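Local coordinates for CIR protein (Plasmodium chabaudi chabaudi, PDB 6ZYV) that is of unknown function but belongs to the Plasmodium-interspersed repeat (PIR) family of variant antigens, whose ectodomain is probably carried by a membrane-spanning helix in the infected red blood cell, at residues 160-171 against 214-225. The protein carries 5 engineered substitutions. Numbering follows the deposited sequence.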
# COMPACT_ATOMS: atom_id res chain seq x y z
N ILE A 160 -0.25 -6.75 -9.10
CA ILE A 160 -0.07 -8.05 -8.45
C ILE A 160 -0.49 -7.94 -6.96
O ILE A 160 -1.19 -8.80 -6.45
CB ILE A 160 1.39 -8.54 -8.59
CG1 ILE A 160 1.81 -8.60 -10.08
CG2 ILE A 160 1.59 -9.88 -7.89
CD1 ILE A 160 0.99 -9.56 -10.92
N PHE A 161 -0.07 -6.86 -6.29
CA PHE A 161 -0.43 -6.60 -4.90
C PHE A 161 -1.96 -6.50 -4.74
O PHE A 161 -2.53 -6.99 -3.77
CB PHE A 161 0.25 -5.30 -4.43
CG PHE A 161 -0.16 -4.85 -3.06
CD1 PHE A 161 0.13 -5.61 -1.95
CD2 PHE A 161 -0.87 -3.68 -2.88
CE1 PHE A 161 -0.25 -5.20 -0.68
CE2 PHE A 161 -1.24 -3.27 -1.61
CZ PHE A 161 -0.94 -4.03 -0.52
N LYS A 162 -2.61 -5.85 -5.71
CA LYS A 162 -4.06 -5.70 -5.76
C LYS A 162 -4.74 -7.06 -5.87
O LYS A 162 -5.73 -7.30 -5.18
CB LYS A 162 -4.46 -4.81 -6.95
CG LYS A 162 -4.76 -3.37 -6.57
CD LYS A 162 -5.80 -2.71 -7.50
CE LYS A 162 -5.35 -2.61 -8.95
NZ LYS A 162 -6.22 -1.69 -9.75
N SER A 163 -4.21 -7.97 -6.71
CA SER A 163 -4.72 -9.33 -6.86
C SER A 163 -4.59 -10.11 -5.55
O SER A 163 -5.48 -10.89 -5.21
CB SER A 163 -3.98 -10.07 -7.96
OG SER A 163 -4.36 -9.54 -9.22
N LEU A 164 -3.49 -9.88 -4.81
CA LEU A 164 -3.30 -10.50 -3.51
C LEU A 164 -4.35 -9.95 -2.53
O LEU A 164 -4.97 -10.73 -1.80
CB LEU A 164 -1.88 -10.21 -3.00
CG LEU A 164 -1.54 -10.74 -1.62
CD1 LEU A 164 -1.71 -12.29 -1.57
CD2 LEU A 164 -0.09 -10.36 -1.28
N CYS A 165 -4.60 -8.63 -2.55
CA CYS A 165 -5.61 -7.97 -1.71
C CYS A 165 -7.02 -8.48 -2.00
O CYS A 165 -7.81 -8.60 -1.07
CB CYS A 165 -5.52 -6.45 -1.82
SG CYS A 165 -4.21 -5.72 -0.81
N ASN A 166 -7.32 -8.85 -3.25
CA ASN A 166 -8.63 -9.40 -3.59
C ASN A 166 -8.85 -10.75 -2.89
O ASN A 166 -9.95 -11.01 -2.41
CB ASN A 166 -8.82 -9.54 -5.10
CG ASN A 166 -8.89 -8.20 -5.81
OD1 ASN A 166 -9.34 -7.19 -5.25
ND2 ASN A 166 -8.43 -8.15 -7.06
N MET A 167 -7.79 -11.58 -2.77
CA MET A 167 -7.90 -12.85 -2.07
C MET A 167 -8.12 -12.61 -0.56
O MET A 167 -8.93 -13.29 0.05
CB MET A 167 -6.68 -13.74 -2.33
CG MET A 167 -6.56 -14.16 -3.78
SD MET A 167 -5.26 -15.40 -3.98
CE MET A 167 -3.85 -14.39 -3.70
N TYR A 168 -7.44 -11.61 0.02
CA TYR A 168 -7.64 -11.24 1.43
C TYR A 168 -9.08 -10.79 1.69
O TYR A 168 -9.64 -11.12 2.74
CB TYR A 168 -6.66 -10.14 1.87
CG TYR A 168 -5.35 -10.67 2.40
CD1 TYR A 168 -4.27 -10.90 1.55
CD2 TYR A 168 -5.18 -10.95 3.75
CE1 TYR A 168 -3.06 -11.36 2.02
CE2 TYR A 168 -3.97 -11.44 4.24
CZ TYR A 168 -2.91 -11.65 3.37
OH TYR A 168 -1.70 -12.13 3.81
N ASN A 169 -9.68 -10.05 0.75
CA ASN A 169 -11.07 -9.58 0.84
C ASN A 169 -12.01 -10.77 0.77
O ASN A 169 -13.00 -10.81 1.49
CB ASN A 169 -11.39 -8.58 -0.28
CG ASN A 169 -12.84 -8.10 -0.29
OD1 ASN A 169 -13.55 -8.20 -1.32
ND2 ASN A 169 -13.32 -7.59 0.85
N GLU A 170 -11.72 -11.74 -0.11
CA GLU A 170 -12.53 -12.94 -0.22
C GLU A 170 -12.49 -13.75 1.07
O GLU A 170 -13.53 -14.18 1.56
CB GLU A 170 -12.07 -13.80 -1.41
CG GLU A 170 -12.50 -13.25 -2.76
CD GLU A 170 -14.00 -13.03 -2.84
OE1 GLU A 170 -14.75 -14.01 -2.66
OE2 GLU A 170 -14.40 -11.86 -3.03
N LEU A 171 -11.31 -13.92 1.64
CA LEU A 171 -11.14 -14.63 2.90
C LEU A 171 -11.90 -13.91 4.03
O LEU A 171 -12.47 -14.55 4.90
CB LEU A 171 -9.65 -14.69 3.22
CG LEU A 171 -9.27 -15.29 4.55
CD1 LEU A 171 -9.42 -16.79 4.51
CD2 LEU A 171 -7.87 -14.89 4.92
N ILE A 214 6.60 -7.72 0.37
CA ILE A 214 5.17 -7.36 0.37
C ILE A 214 4.33 -8.55 -0.17
O ILE A 214 3.32 -8.95 0.43
CB ILE A 214 4.97 -6.10 -0.54
CG1 ILE A 214 5.62 -4.84 0.06
CG2 ILE A 214 3.51 -5.89 -0.88
CD1 ILE A 214 5.85 -3.72 -0.97
N LEU A 215 4.79 -9.14 -1.29
CA LEU A 215 4.09 -10.26 -1.90
C LEU A 215 4.47 -11.59 -1.26
O LEU A 215 3.58 -12.41 -1.09
CB LEU A 215 4.39 -10.32 -3.41
CG LEU A 215 4.08 -9.08 -4.21
CD1 LEU A 215 4.47 -9.29 -5.68
CD2 LEU A 215 2.62 -8.68 -4.08
N SER A 216 5.77 -11.83 -0.97
CA SER A 216 6.15 -13.12 -0.42
C SER A 216 5.61 -13.33 0.99
O SER A 216 5.11 -14.42 1.25
CB SER A 216 7.65 -13.39 -0.50
OG SER A 216 8.37 -12.44 0.24
N ASN A 217 5.64 -12.30 1.86
CA ASN A 217 5.06 -12.45 3.19
C ASN A 217 3.53 -12.46 3.09
O ASN A 217 2.88 -13.27 3.75
CB ASN A 217 5.53 -11.36 4.15
CG ASN A 217 7.01 -11.39 4.42
OD1 ASN A 217 7.65 -12.44 4.43
ND2 ASN A 217 7.60 -10.23 4.65
N GLY A 218 2.97 -11.59 2.24
CA GLY A 218 1.53 -11.51 2.04
C GLY A 218 0.89 -12.79 1.54
O GLY A 218 -0.16 -13.19 2.04
N TYR A 219 1.50 -13.43 0.54
CA TYR A 219 1.03 -14.68 -0.02
C TYR A 219 1.19 -15.82 1.01
O TYR A 219 0.26 -16.59 1.22
CB TYR A 219 1.78 -15.01 -1.32
CG TYR A 219 1.33 -16.32 -1.94
CD1 TYR A 219 0.07 -16.45 -2.50
CD2 TYR A 219 2.16 -17.44 -1.92
CE1 TYR A 219 -0.35 -17.66 -3.05
CE2 TYR A 219 1.75 -18.65 -2.46
CZ TYR A 219 0.49 -18.76 -3.02
OH TYR A 219 0.07 -19.97 -3.52
N ASP A 220 2.34 -15.90 1.70
CA ASP A 220 2.59 -16.92 2.71
C ASP A 220 1.54 -16.83 3.82
O ASP A 220 0.99 -17.86 4.23
CB ASP A 220 4.00 -16.77 3.32
CG ASP A 220 5.14 -17.33 2.50
OD1 ASP A 220 4.87 -18.05 1.49
OD2 ASP A 220 6.32 -17.03 2.83
N ASN A 221 1.22 -15.61 4.27
CA ASN A 221 0.22 -15.45 5.32
C ASN A 221 -1.16 -15.85 4.79
O ASN A 221 -1.91 -16.51 5.51
CB ASN A 221 0.22 -14.04 5.91
CG ASN A 221 -0.89 -13.88 6.94
OD1 ASN A 221 -0.75 -14.32 8.11
ND2 ASN A 221 -2.05 -13.34 6.53
N LEU A 222 -1.49 -15.45 3.56
CA LEU A 222 -2.79 -15.76 2.98
C LEU A 222 -3.08 -17.30 2.94
O LEU A 222 -4.13 -17.75 3.42
CB LEU A 222 -2.91 -15.11 1.59
CG LEU A 222 -4.25 -15.13 0.83
CD1 LEU A 222 -4.42 -16.41 -0.00
CD2 LEU A 222 -5.45 -14.84 1.74
N ILE A 223 -2.13 -18.08 2.43
CA ILE A 223 -2.33 -19.51 2.31
C ILE A 223 -2.33 -20.21 3.68
O ILE A 223 -3.07 -21.18 3.85
CB ILE A 223 -1.38 -20.16 1.27
CG1 ILE A 223 0.09 -20.15 1.71
CG2 ILE A 223 -1.58 -19.47 -0.09
CD1 ILE A 223 1.13 -20.70 0.62
N LYS A 224 -1.59 -19.68 4.66
CA LYS A 224 -1.63 -20.20 6.02
C LYS A 224 -3.04 -19.97 6.60
O LYS A 224 -3.55 -20.83 7.30
CB LYS A 224 -0.60 -19.49 6.91
CG LYS A 224 0.84 -19.96 6.72
CD LYS A 224 1.81 -19.09 7.53
CE LYS A 224 3.24 -19.57 7.45
NZ LYS A 224 4.12 -18.81 8.39
N LYS A 225 -3.68 -18.80 6.32
CA LYS A 225 -5.02 -18.48 6.81
C LYS A 225 -6.08 -19.33 6.11
O LYS A 225 -6.99 -19.80 6.77
CB LYS A 225 -5.34 -16.97 6.71
CG LYS A 225 -4.50 -16.08 7.63
CD LYS A 225 -4.71 -16.40 9.13
CE LYS A 225 -3.75 -15.65 10.04
NZ LYS A 225 -4.16 -15.74 11.48
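Y168 reaches across to the backbone of helix 213-226, and its OH is held by two hydrogen bonds. Y168 OH donates to G218 O at 2.6 Å, in the carbonyl plane and on a lone pair. G218 O also accepts the helical bond from L222 N, so one carbonyl serves both its own helix and the tyrosine. The second bond comes from N221 ND2, 3.0 Å from Y168 OH and nearly straight at 162°; amide and phenol ring lie almost coplanar, and the N-H runs close to the amide plane to the hydroxyl oxygen at the edge of the ring. Leucine fits the next place, because L222 CD2 sits over the centre of the Y168 ring, 4.1 Å from its centroid, in a CH-pi contact. With CG anti to the backbone N (chi1 -172°), the L222 fork lies against helix 160-171, CD2 over the tyrosine and against L171 CD2, CD1 at M167 SD, 4.2 Å away.

Two nearly parallel helices of this all-helical ectodomain meet here; the axes of segments 160-171 and 214-225 approach to 10.5 Å and are inclined by 17°. Where they pass, glycine offers bare backbone: L164 CD2 lies 3.8 Å from G218 C, and its other methyl, CD1, rests against the main chain of Y219. Toward the N-terminal ends, aliphatic and aromatic side chains fill the seam. I160 CG2 meets L215 CD1 at 3.7 Å, whereas F161 presents CD1 to I214 CG2 at 3.6 Å, while L215 CD2 packs on F161 CA and CB, near the plane of the ring at its edge.

Further out, the N221 amide nitrogen also bonds D6 OD1, tying the chain's N-terminal region to the tyrosine's partner. L8 of helix 8-20 packs on F161, L164 and Y168, and the C12-C165 disulfide fastens that helix to helix 154-174. F188 of helix 181-198 touches I160 and M167.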